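Side-chain contacts in aminotransferase class-III (Sphaerobacter thermophilus DSM 20745, PDB 6K8H), which belongs to the class-III aminotransferases, a family in the clan of pyridoxal-phosphate-dependent enzymes, and assembles as two subunits with a large mixed beta sheet at the centre of each: residues G32-T35 with R36-V39; Q380-L383 with A384-R387; L391-Q394 with E395-F398; A405-R409 with G410-T414; D435-A438 with A439-D443. All coordinates share one frame; numbering follows the deposited sequence.

Contact 1 of 5, residues G32-T35 with R36-V39; sequences GGNT and RTTV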
loop_
_atom_site.group_PDB
_atom_site.type_symbol
_atom_site.label_atom_id
_atom_site.label_comp_id
_atom_site.label_asym_id
_atom_site.label_seq_id
_atom_site.Cartn_x
_atom_site.Cartn_y
_atom_site.Cartn_z
ATOM N N GLY B 32 16.270 1.311 -14.402
ATOM C CA GLY B 32 17.231 0.239 -14.194
ATOM C C GLY B 32 16.630 -1.146 -14.228
ATOM O O GLY B 32 17.186 -2.078 -13.641
ATOM N N GLY B 33 15.490 -1.305 -14.888
ATOM C CA GLY B 33 14.813 -2.582 -14.917
ATOM C C GLY B 33 14.279 -2.993 -13.569
ATOM O O GLY B 33 14.110 -4.190 -13.315
ATOM N N ASN B 34 14.007 -2.031 -12.691
ATOM C CA ASN B 34 13.739 -2.327 -11.299
ATOM C C ASN B 34 12.433 -1.679 -10.873
ATOM O O ASN B 34 12.134 -0.538 -11.247
ATOM C CB ASN B 34 14.878 -1.841 -10.404
ATOM C CG ASN B 34 14.631 -2.138 -8.937
ATOM O OD1 ASN B 34 14.279 -1.242 -8.141
ATOM N ND2 ASN B 34 14.820 -3.393 -8.567
ATOM N N THR B 35 11.660 -2.431 -10.084
ATOM C CA THR B 35 10.399 -1.931 -9.476
ATOM C C THR B 35 10.385 -2.201 -7.967
ATOM O O THR B 35 9.381 -1.881 -7.334
ATOM C CB THR B 35 9.151 -2.463 -10.186
ATOM O OG1 THR B 35 8.038 -1.741 -9.659
ATOM C CG2 THR B 35 8.959 -3.953 -10.012
ATOM N N ARG B 36 11.449 -2.809 -7.439
ATOM C CA ARG B 36 11.561 -3.097 -5.984
ATOM C C ARG B 36 13.052 -3.009 -5.646
ATOM O O ARG B 36 13.793 -3.909 -6.061
ATOM C CB ARG B 36 10.942 -4.466 -5.692
ATOM C CG ARG B 36 10.670 -4.757 -4.226
ATOM C CD ARG B 36 10.012 -6.119 -4.145
ATOM N NE ARG B 36 10.176 -6.772 -2.859
ATOM C CZ ARG B 36 9.873 -8.041 -2.621
ATOM N NH1 ARG B 36 9.392 -8.799 -3.590
ATOM N NH2 ARG B 36 10.050 -8.545 -1.415
ATOM N N THR B 37 13.470 -1.997 -4.887
ATOM C CA THR B 37 14.911 -1.822 -4.702
ATOM C C THR B 37 15.544 -3.060 -4.068
ATOM O O THR B 37 16.669 -3.440 -4.419
ATOM C CB THR B 37 15.200 -0.581 -3.849
ATOM O OG1 THR B 37 14.463 0.543 -4.350
ATOM C CG2 THR B 37 16.681 -0.251 -3.887
ATOM N N THR B 38 14.822 -3.708 -3.150
ATOM C CA THR B 38 15.360 -4.837 -2.386
ATOM C C THR B 38 15.847 -5.978 -3.269
ATOM O O THR B 38 16.812 -6.667 -2.912
ATOM C CB THR B 38 14.292 -5.357 -1.425
ATOM O OG1 THR B 38 13.578 -4.244 -0.857
ATOM C CG2 THR B 38 14.924 -6.166 -0.316
ATOM N N VAL B 39 15.196 -6.209 -4.413
ATOM C CA VAL B 39 15.475 -7.397 -5.211
ATOM C C VAL B 39 16.452 -7.126 -6.338
ATOM O O VAL B 39 16.759 -8.046 -7.109
ATOM C CB VAL B 39 14.176 -8.023 -5.766
ATOM C CG1 VAL B 39 13.219 -8.346 -4.632
ATOM C CG2 VAL B 39 13.521 -7.091 -6.787
#
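N34 reaches forward with its amide to meet R36, two residues further on. Its CB bond points toward 36-39, and CG, anti to the backbone N (chi1 -180°), carries the amide alongside the R36 backbone. At that point N34 CG lies 3.5 Å from R36 O. The two tip atoms then part in role. OD1 passes beside the carbonyl carbon, with N34 OD1 3.3 Å from R36 C, and takes its hydrogen bond from R122 NH1 of the second subunit. ND2 donates to R36 O at 2.8 Å, with an N-H...O angle of 158°. The acceptor lies close to the asparagine's own amide plane, but the donor stands well above the plane of the R36 carbonyl. From the other face of that plane comes V39 N, 3.2 Å from R36 O, closing the short 3-10 turn 37-39. Two N-H groups thus grip one buried oxygen, and asparagine suits the place because one small amide can both donate and accept.

The R36 chain runs out almost fully extended, and the methyl of V39 CG1 rests 3.7 Å above one face of its guanidinium, near the rim. NH1 bonds to N70 OD1, and the side chain comes within about 7 Å of the bound (5-hydroxy-4,6-dimethylpyridin-3-yl)methyl dihydrogen phosphate. T35 OG1 and T37 OG1 bond to F123 N and H314 N of the second subunit. The loop joins helix 18-29 to strand 48-52, buried at the subunit interface, with R36 and T38 resting on Y71 of helix 69-72.

Contact 2 of 5, residues Q380-L383 with A384-R387; sequences QRPL and ADYR
P382 and D385 face each other across a type I beta turn, whose closing bond runs from D385 N to P382 O at 3.3 Å with an N-H...O angle of 157°. The N-H comes in above the plane of the proline carbonyl, the slanted approach left by so tight a reversal. Outside this bond the two side chains meet loosely: P382 CG lies 4.3 Å from D385 OD2, a ring carbon beside a carboxylate oxygen. Proline fits the first place of the turn because its fixed phi holds the entering chain, and the small A384 lets the chain bend close to Y231 and E234 in neighbouring loops. The CB bond of L383 points away from 384-387, and its side chain is buried on Q366 and T368 of strand 366-370.

The next shell holds the turn in position. P382 O takes a second hydrogen bond, from N388 ND2, while N388 O accepts from R381 NE, so N388 ties together the backbone and a side chain just ahead of the turn. Beyond D385 the chain enters a 3-10 segment, in which R387 CG lies 3.7 Å above one face of the Y386 ring, near its rim. The tyrosine oxygen in turn sits over the arginine's guanidinium, with Y386 OH 3.2 Å from R387 NH2.

That last approach is too poorly angled for a hydrogen bond. Y386 OH bonds instead to D151 OD2, and R387 NH1 bonds to S167 OG. D151 also makes a long, weak ion pair with R387, so the carboxylate probably helps balance the arginine charge lying beside the tyrosine.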
loop_
_atom_site.group_PDB
_atom_site.type_symbol
_atom_site.label_atom_id
_atom_site.label_comp_id
_atom_site.label_asym_id
_atom_site.label_seq_id
_atom_site.Cartn_x
_atom_site.Cartn_y
_atom_site.Cartn_z
ATOM N N GLN B 380 32.278 -11.830 15.656
ATOM C CA GLN B 380 31.882 -12.160 17.014
ATOM C C GLN B 380 31.680 -10.908 17.865
ATOM O O GLN B 380 31.918 -10.924 19.076
ATOM C CB GLN B 380 32.896 -13.117 17.644
ATOM C CG GLN B 380 32.692 -14.551 17.137
ATOM C CD GLN B 380 33.714 -15.543 17.645
ATOM O OE1 GLN B 380 34.865 -15.200 17.911
ATOM N NE2 GLN B 380 33.297 -16.799 17.766
ATOM N N ARG B 381 31.223 -9.809 17.238
ATOM C CA ARG B 381 30.899 -8.616 18.007
ATOM C C ARG B 381 29.557 -8.778 18.711
ATOM O O ARG B 381 28.619 -9.341 18.137
ATOM C CB ARG B 381 30.856 -7.386 17.106
ATOM C CG ARG B 381 32.184 -7.100 16.436
ATOM C CD ARG B 381 32.170 -5.781 15.662
ATOM N NE ARG B 381 31.265 -5.822 14.523
ATOM C CZ ARG B 381 31.584 -6.323 13.338
ATOM N NH1 ARG B 381 32.795 -6.838 13.132
ATOM N NH2 ARG B 381 30.698 -6.295 12.350
ATOM N N PRO B 382 29.442 -8.293 19.950
ATOM C CA PRO B 382 28.152 -8.345 20.658
ATOM C C PRO B 382 27.150 -7.401 20.005
ATOM O O PRO B 382 27.321 -6.179 20.032
ATOM C CB PRO B 382 28.505 -7.897 22.079
ATOM C CG PRO B 382 29.762 -7.081 21.931
ATOM C CD PRO B 382 30.476 -7.560 20.701
ATOM N N LEU B 383 26.086 -7.973 19.442
ATOM C CA LEU B 383 25.085 -7.183 18.736
ATOM C C LEU B 383 24.180 -6.405 19.681
ATOM O O LEU B 383 23.386 -5.572 19.217
ATOM C CB LEU B 383 24.263 -8.102 17.838
ATOM C CG LEU B 383 25.129 -8.725 16.745
ATOM C CD1 LEU B 383 24.552 -10.050 16.275
ATOM C CD2 LEU B 383 25.259 -7.719 15.601
ATOM N N ALA B 384 24.295 -6.651 20.990
ATOM C CA ALA B 384 23.597 -5.848 21.984
ATOM C C ALA B 384 24.008 -4.385 21.919
ATOM O O ALA B 384 23.248 -3.516 22.367
ATOM C CB ALA B 384 23.856 -6.417 23.384
ATOM N N ASP B 385 25.193 -4.095 21.387
ATOM C CA ASP B 385 25.602 -2.740 21.031
ATOM C C ASP B 385 25.337 -2.584 19.536
ATOM O O ASP B 385 26.096 -3.105 18.712
ATOM C CB ASP B 385 27.077 -2.506 21.373
ATOM C CG ASP B 385 27.383 -2.713 22.862
ATOM O OD1 ASP B 385 26.493 -2.464 23.704
ATOM O OD2 ASP B 385 28.521 -3.123 23.205
ATOM N N TYR B 386 24.270 -1.852 19.185
ATOM C CA TYR B 386 23.709 -1.959 17.840
ATOM C C TYR B 386 24.685 -1.502 16.767
ATOM O O TYR B 386 24.631 -1.984 15.628
ATOM C CB TYR B 386 22.390 -1.168 17.756
ATOM C CG TYR B 386 22.506 0.328 17.545
ATOM C CD1 TYR B 386 22.608 0.871 16.263
ATOM C CD2 TYR B 386 22.457 1.207 18.621
ATOM C CE1 TYR B 386 22.694 2.246 16.068
ATOM C CE2 TYR B 386 22.539 2.588 18.433
ATOM C CZ TYR B 386 22.655 3.097 17.156
ATOM O OH TYR B 386 22.728 4.469 16.966
ATOM N N ARG B 387 25.601 -0.602 17.107
ATOM C CA ARG B 387 26.533 -0.119 16.101
ATOM C C ARG B 387 27.492 -1.202 15.648
ATOM O O ARG B 387 28.132 -1.043 14.604
ATOM C CB ARG B 387 27.279 1.108 16.614
ATOM C CG ARG B 387 26.367 2.335 16.731
ATOM C CD ARG B 387 27.142 3.607 16.512
ATOM N NE ARG B 387 26.372 4.808 16.809
ATOM C CZ ARG B 387 25.666 5.489 15.905
ATOM N NH1 ARG B 387 25.625 5.072 14.647
ATOM N NH2 ARG B 387 25.008 6.587 16.257
#

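Contact 3 of 5, residues L391-Q394 with E395-F398; sequences LSAQ and ERAF
S392 and E395 form a capping box at the start of helix 393-408, each side chain accepting from the other's backbone N-H. S392 is the N-cap: E395 N donates to S392 OG at 3.2 Å. Serine can do this because its hydroxyl is short and OG stands between the backbone N and the carbonyl carbon (chi1 64°), which turns it inward over the first turn. The return bond, from S392 N to E395 OE1, is 3.1 Å long and nearly straight at 168°. It reaches the carboxylate oxygen on its anti side, tilted out of the carboxylate plane. Glutamate has the length to come back to the cap, its chain extended beyond CG, and its other oxygen, OE2, makes a salt bridge to R381. A negative group at this end of a helix also probably gains from the helix dipole.

L391, just ahead of the cap, lays its side chain across that of E395 at about a right angle, with L391 CD2 3.6 Å from E395 OE1. Its CB also touches the arginine, L391 CB lying 3.8 Å from R396 CG.

With the box in place, ordinary helical bonding takes over at R396 N, which donates to S392 O at 2.8 Å. A bend at chi3 (-56°) swings the R396 guanidinium back over the opening turn, so that A393 CA lies 3.5 Å above one of its faces, toward the rim. A397 N and F398 N carry the pattern on to A393 O and Q394 O, and the F398 side chain leaves the turn to pack on L441, A444 and R445 of helix 427-445.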
loop_
_atom_site.group_PDB
_atom_site.type_symbol
_atom_site.label_atom_id
_atom_site.label_comp_id
_atom_site.label_asym_id
_atom_site.label_seq_id
_atom_site.Cartn_x
_atom_site.Cartn_y
_atom_site.Cartn_z
ATOM N N LEU B 391 28.844 -3.604 9.017
ATOM C CA LEU B 391 29.926 -4.432 8.496
ATOM C C LEU B 391 31.033 -3.582 7.886
ATOM O O LEU B 391 30.773 -2.562 7.236
ATOM C CB LEU B 391 29.394 -5.413 7.445
ATOM C CG LEU B 391 28.362 -6.436 7.930
ATOM C CD1 LEU B 391 28.083 -7.493 6.872
ATOM C CD2 LEU B 391 28.829 -7.086 9.232
ATOM N N SER B 392 32.272 -4.024 8.085
ATOM C CA SER B 392 33.410 -3.423 7.411
ATOM C C SER B 392 33.420 -3.835 5.941
ATOM O O SER B 392 32.657 -4.704 5.509
ATOM C CB SER B 392 34.710 -3.856 8.088
ATOM O OG SER B 392 34.891 -5.259 7.950
ATOM N N ALA B 393 34.308 -3.200 5.169
ATOM C CA ALA B 393 34.469 -3.573 3.766
ATOM C C ALA B 393 34.865 -5.038 3.623
ATOM O O ALA B 393 34.312 -5.759 2.783
ATOM C CB ALA B 393 35.507 -2.675 3.095
ATOM N N GLN B 394 35.812 -5.497 4.448
ATOM C CA GLN B 394 36.239 -6.891 4.399
ATOM C C GLN B 394 35.083 -7.826 4.711
ATOM O O GLN B 394 34.914 -8.869 4.060
ATOM C CB GLN B 394 37.381 -7.132 5.385
ATOM C CG GLN B 394 37.660 -8.602 5.628
ATOM C CD GLN B 394 38.911 -8.841 6.445
ATOM O OE1 GLN B 394 38.856 -9.351 7.565
ATOM N NE2 GLN B 394 40.043 -8.469 5.894
ATOM N N GLU B 395 34.274 -7.468 5.705
ATOM C CA GLU B 395 33.133 -8.305 6.048
ATOM C C GLU B 395 32.087 -8.305 4.941
ATOM O O GLU B 395 31.516 -9.357 4.630
ATOM C CB GLU B 395 32.540 -7.850 7.379
ATOM C CG GLU B 395 33.383 -8.320 8.552
ATOM C CD GLU B 395 33.138 -7.547 9.834
ATOM O OE1 GLU B 395 32.386 -6.542 9.807
ATOM O OE2 GLU B 395 33.726 -7.951 10.868
ATOM N N ARG B 396 31.831 -7.147 4.319
ATOM C CA ARG B 396 30.881 -7.112 3.209
ATOM C C ARG B 396 31.349 -8.002 2.058
ATOM O O ARG B 396 30.563 -8.780 1.503
ATOM C CB ARG B 396 30.651 -5.667 2.735
ATOM C CG ARG B 396 29.859 -4.809 3.724
ATOM C CD ARG B 396 29.420 -3.463 3.116
ATOM N NE ARG B 396 30.541 -2.677 2.585
ATOM C CZ ARG B 396 31.208 -1.745 3.271
ATOM N NH1 ARG B 396 30.878 -1.467 4.525
ATOM N NH2 ARG B 396 32.207 -1.085 2.699
ATOM N N ALA B 397 32.634 -7.914 1.697
ATOM C CA ALA B 397 33.156 -8.761 0.615
ATOM C C ALA B 397 33.085 -10.253 0.962
ATOM O O ALA B 397 32.715 -11.080 0.113
ATOM C CB ALA B 397 34.595 -8.360 0.281
ATOM N N PHE B 398 33.440 -10.619 2.201
ATOM C CA PHE B 398 33.435 -12.030 2.595
ATOM C C PHE B 398 32.014 -12.596 2.643
ATOM O O PHE B 398 31.748 -13.697 2.129
ATOM C CB PHE B 398 34.144 -12.194 3.945
ATOM C CG PHE B 398 34.470 -13.617 4.290
ATOM C CD1 PHE B 398 35.553 -14.267 3.706
ATOM C CD2 PHE B 398 33.690 -14.311 5.189
ATOM C CE1 PHE B 398 35.850 -15.588 4.028
ATOM C CE2 PHE B 398 33.976 -15.635 5.514
ATOM C CZ PHE B 398 35.055 -16.273 4.933
#

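Contact 4 of 5, residues A405-R409 with G410-T414; sequences ALMGR and GIFIT
The F412 ring meets M407 at its edge: the sulfur lies 4.8 Å from the ring centroid, 79° off the normal, with M407 SD 3.5 Å from F412 CD1. This is a Met-aromatic contact, made where helix 393-408 gives way to strand 411-412. The two side chains lie side by side and point the same way. Bends at chi2 (-72°) and chi3 curl the methionine's flexible thioether alongside the ring, which also packs on R64 and D66 of strand 63-66 and on M99 of the second subunit.

The backbone turn between them passes through G410, whose positive phi (81°) a residue without a side chain adopts easily. The turn brings I411 N to L406 O at 3.0 Å, while R409 N reaches the same oxygen at 2.9 Å from the other face of its plane. Branched aliphatic chains meet beside the turn, L406 CD1 lying 4.1 Å from I413 CG2 and L406 CB equally far from I411 CB. M407 O, which accepts from R64 NE, also takes a hydrogen bond at 3.1 Å from a water molecule, and that water accepts a weak one from G410 N.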
loop_
_atom_site.group_PDB
_atom_site.type_symbol
_atom_site.label_atom_id
_atom_site.label_comp_id
_atom_site.label_asym_id
_atom_site.label_seq_id
_atom_site.Cartn_x
_atom_site.Cartn_y
_atom_site.Cartn_z
ATOM N N ALA B 405 28.280 -18.043 -3.343
ATOM C CA ALA B 405 28.489 -19.491 -3.378
ATOM C C ALA B 405 27.220 -20.244 -2.996
ATOM O O ALA B 405 26.867 -21.247 -3.636
ATOM C CB ALA B 405 29.645 -19.890 -2.459
ATOM N N LEU B 406 26.518 -19.777 -1.954
ATOM C CA LEU B 406 25.255 -20.411 -1.585
ATOM C C LEU B 406 24.279 -20.381 -2.756
ATOM O O LEU B 406 23.647 -21.395 -3.073
ATOM C CB LEU B 406 24.646 -19.730 -0.350
ATOM C CG LEU B 406 25.282 -20.069 1.007
ATOM C CD1 LEU B 406 24.754 -19.156 2.124
ATOM C CD2 LEU B 406 25.056 -21.546 1.350
ATOM N N MET B 407 24.151 -19.219 -3.412
ATOM C CA MET B 407 23.285 -19.101 -4.582
ATOM C C MET B 407 23.641 -20.131 -5.639
ATOM O O MET B 407 22.755 -20.701 -6.286
ATOM C CB MET B 407 23.377 -17.695 -5.183
ATOM C CG MET B 407 22.590 -16.634 -4.420
ATOM S SD MET B 407 20.807 -16.831 -4.631
ATOM C CE MET B 407 20.574 -16.366 -6.354
ATOM N N GLY B 408 24.936 -20.356 -5.857
ATOM C CA GLY B 408 25.331 -21.353 -6.835
ATOM C C GLY B 408 25.224 -22.786 -6.368
ATOM O O GLY B 408 25.431 -23.701 -7.169
ATOM N N ARG B 409 24.901 -22.980 -5.088
ATOM C CA ARG B 409 24.809 -24.327 -4.467
ATOM C C ARG B 409 23.366 -24.685 -4.094
ATOM O O ARG B 409 23.189 -25.433 -3.138
ATOM C CB ARG B 409 25.752 -24.461 -3.271
ATOM C CG ARG B 409 27.217 -24.565 -3.655
ATOM C CD ARG B 409 28.088 -24.952 -2.482
ATOM N NE ARG B 409 29.481 -24.937 -2.885
ATOM C CZ ARG B 409 30.129 -25.967 -3.405
ATOM N NH1 ARG B 409 29.516 -27.129 -3.582
ATOM N NH2 ARG B 409 31.399 -25.825 -3.741
ATOM N N GLY B 410 22.379 -24.083 -4.754
ATOM C CA GLY B 410 21.003 -24.438 -4.494
ATOM C C GLY B 410 20.387 -23.794 -3.274
ATOM O O GLY B 410 19.371 -24.293 -2.782
ATOM N N ILE B 411 20.957 -22.701 -2.770
ATOM C CA ILE B 411 20.420 -21.995 -1.607
ATOM C C ILE B 411 20.178 -20.529 -1.964
ATOM O O ILE B 411 21.094 -19.826 -2.407
ATOM C CB ILE B 411 21.355 -22.095 -0.387
ATOM C CG1 ILE B 411 21.623 -23.557 -0.002
ATOM C CG2 ILE B 411 20.751 -21.334 0.794
ATOM C CD1 ILE B 411 20.438 -24.265 0.631
ATOM N N PHE B 412 18.956 -20.069 -1.747
ATOM C CA PHE B 412 18.568 -18.679 -1.957
ATOM C C PHE B 412 18.349 -18.060 -0.582
ATOM O O PHE B 412 17.402 -18.425 0.119
ATOM C CB PHE B 412 17.308 -18.606 -2.824
ATOM C CG PHE B 412 16.776 -17.211 -3.045
ATOM C CD1 PHE B 412 17.615 -16.163 -3.392
ATOM C CD2 PHE B 412 15.416 -16.967 -2.939
ATOM C CE1 PHE B 412 17.104 -14.878 -3.597
ATOM C CE2 PHE B 412 14.888 -15.701 -3.136
ATOM C CZ PHE B 412 15.740 -14.649 -3.474
ATOM N N ILE B 413 19.233 -17.138 -0.193
ATOM C CA ILE B 413 19.140 -16.434 1.081
ATOM C C ILE B 413 19.408 -14.958 0.797
ATOM O O ILE B 413 19.899 -14.599 -0.274
ATOM C CB ILE B 413 20.117 -16.996 2.149
ATOM C CG1 ILE B 413 19.701 -16.554 3.564
ATOM C CG2 ILE B 413 21.563 -16.625 1.809
ATOM C CD1 ILE B 413 20.275 -17.416 4.675
ATOM N N THR B 414 19.035 -14.089 1.743
ATOM C CA THR B 414 19.290 -12.670 1.536
ATOM C C THR B 414 20.790 -12.383 1.522
ATOM O O THR B 414 21.586 -13.133 2.098
ATOM C CB THR B 414 18.629 -11.808 2.612
ATOM O OG1 THR B 414 19.238 -12.057 3.886
ATOM C CG2 THR B 414 17.126 -12.065 2.675
HETATM O O HOH W 1 21.636 -23.275 -7.700
#

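Contact 5 of 5, residues D435-A438 with A439-D443; sequences DAFA and AALQD
F437 and L441, one turn apart, are joined twice: by the backbone, where L441 N donates to F437 O at 2.9 Å, and by their side chains, where F437 CE2 touches L441 CD2 at 4.0 Å. The same i to i+4 bonding accounts for the carbonyls on either side. D435 O accepts from A439 N at 3.1 Å, A436 O from A440 N at 2.9 Å, and A438 O from Q442 N at 3.1 Å, all four donors lying 20° to 25° out of the carbonyl plane. A439 O continues the series by accepting from D443 N. A438 O also has the glutamine chain beside it, with Q442 CG 3.4 Å away.

The bonds belong to the second half of helix 427-445, one face of which is built for close packing. A436 and A440 have only methyl groups, so I411 can rest against the first while A405 and L406 of helix 393-408 come up to the second. F437, its CG anti to the backbone N (chi1 177°), packs on V402 of that helix and on V354, V357 and L358 of helix 337-361. The L441 side chain runs obliquely to that of F437 and packs on V363.

Among the charged groups, both oxygens of the D443 carboxylate have hydrogen-bonding partners, and OD2 forms a salt bridge with R409 NH2. A439 presents no more than a methyl, which leaves R409 room to lay its guanidinium nitrogen NE against it.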
loop_
_atom_site.group_PDB
_atom_site.type_symbol
_atom_site.label_atom_id
_atom_site.label_comp_id
_atom_site.label_asym_id
_atom_site.label_seq_id
_atom_site.Cartn_x
_atom_site.Cartn_y
_atom_site.Cartn_z
ATOM N N ASP B 435 24.912 -28.125 5.042
ATOM C CA ASP B 435 25.951 -28.658 4.157
ATOM C C ASP B 435 26.381 -27.630 3.115
ATOM O O ASP B 435 27.587 -27.455 2.851
ATOM C CB ASP B 435 25.450 -29.929 3.471
ATOM C CG ASP B 435 25.298 -31.099 4.439
ATOM O OD1 ASP B 435 25.749 -30.982 5.603
ATOM O OD2 ASP B 435 24.733 -32.137 4.035
ATOM N N ALA B 436 25.405 -26.944 2.500
ATOM C CA ALA B 436 25.731 -25.933 1.500
ATOM C C ALA B 436 26.493 -24.770 2.109
ATOM O O ALA B 436 27.356 -24.187 1.447
ATOM C CB ALA B 436 24.459 -25.441 0.816
ATOM N N PHE B 437 26.185 -24.414 3.356
ATOM C CA PHE B 437 26.903 -23.330 4.018
ATOM C C PHE B 437 28.349 -23.718 4.268
ATOM O O PHE B 437 29.257 -22.901 4.075
ATOM C CB PHE B 437 26.217 -22.945 5.339
ATOM C CG PHE B 437 26.956 -21.878 6.106
ATOM C CD1 PHE B 437 26.893 -20.551 5.708
ATOM C CD2 PHE B 437 27.732 -22.197 7.209
ATOM C CE1 PHE B 437 27.591 -19.570 6.385
ATOM C CE2 PHE B 437 28.438 -21.204 7.897
ATOM C CZ PHE B 437 28.365 -19.900 7.480
ATOM N N ALA B 438 28.587 -24.962 4.694
ATOM C CA ALA B 438 29.964 -25.432 4.861
ATOM C C ALA B 438 30.739 -25.332 3.548
ATOM O O ALA B 438 31.874 -24.818 3.500
ATOM C CB ALA B 438 29.963 -26.870 5.383
ATOM N N ALA B 439 30.126 -25.792 2.460
ATOM C CA ALA B 439 30.803 -25.699 1.169
ATOM C C ALA B 439 31.030 -24.244 0.756
ATOM O O ALA B 439 32.084 -23.904 0.204
ATOM C CB ALA B 439 30.004 -26.447 0.108
ATOM N N ALA B 440 30.055 -23.366 1.023
ATOM C CA ALA B 440 30.180 -21.960 0.639
ATOM C C ALA B 440 31.275 -21.259 1.431
ATOM O O ALA B 440 31.976 -20.390 0.903
ATOM C CB ALA B 440 28.846 -21.237 0.846
ATOM N N LEU B 441 31.404 -21.588 2.712
ATOM C CA LEU B 441 32.491 -21.047 3.516
ATOM C C LEU B 441 33.845 -21.469 2.946
ATOM O O LEU B 441 34.757 -20.633 2.785
ATOM C CB LEU B 441 32.316 -21.505 4.965
ATOM C CG LEU B 441 32.937 -20.767 6.149
ATOM C CD1 LEU B 441 32.619 -19.278 6.087
ATOM C CD2 LEU B 441 32.414 -21.396 7.446
ATOM N N GLN B 442 33.962 -22.738 2.559
ATOM C CA GLN B 442 35.243 -23.209 1.974
ATOM C C GLN B 442 35.514 -22.405 0.696
ATOM O O GLN B 442 36.617 -21.869 0.565
ATOM C CB GLN B 442 35.169 -24.714 1.725
ATOM C CG GLN B 442 35.150 -25.523 3.011
ATOM C CD GLN B 442 34.747 -26.961 2.803
ATOM O OE1 GLN B 442 34.655 -27.441 1.676
ATOM N NE2 GLN B 442 34.491 -27.661 3.899
ATOM N N ASP B 443 34.500 -22.251 -0.158
ATOM C CA ASP B 443 34.644 -21.447 -1.371
ATOM C C ASP B 443 35.124 -20.037 -1.060
ATOM O O ASP B 443 36.057 -19.528 -1.693
ATOM C CB ASP B 443 33.322 -21.366 -2.106
ATOM C CG ASP B 443 32.911 -22.668 -2.716
ATOM O OD1 ASP B 443 33.666 -23.664 -2.671
ATOM O OD2 ASP B 443 31.803 -22.673 -3.267
#

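Along the chain the five contacts follow one another in series. Contact 1 stands apart, its centre 20 to 30 Å from the others, in an early loop at the subunit interface near the bound ligand. The remaining four belong to the later part of the chain. Contact 2 lies in the loop that leads into helix 393-408, contact 3 starts that helix and contact 4 ends it, with 18 Å between the centres of contacts 3 and 4. Contact 5, on helix 427-445, touches both, its centre just 10 Å from contact 4. Contacts 2 and 3 also touch, so these four form one continuous network that ties helices 393-408 and 427-445 and the short strand 411-412 together.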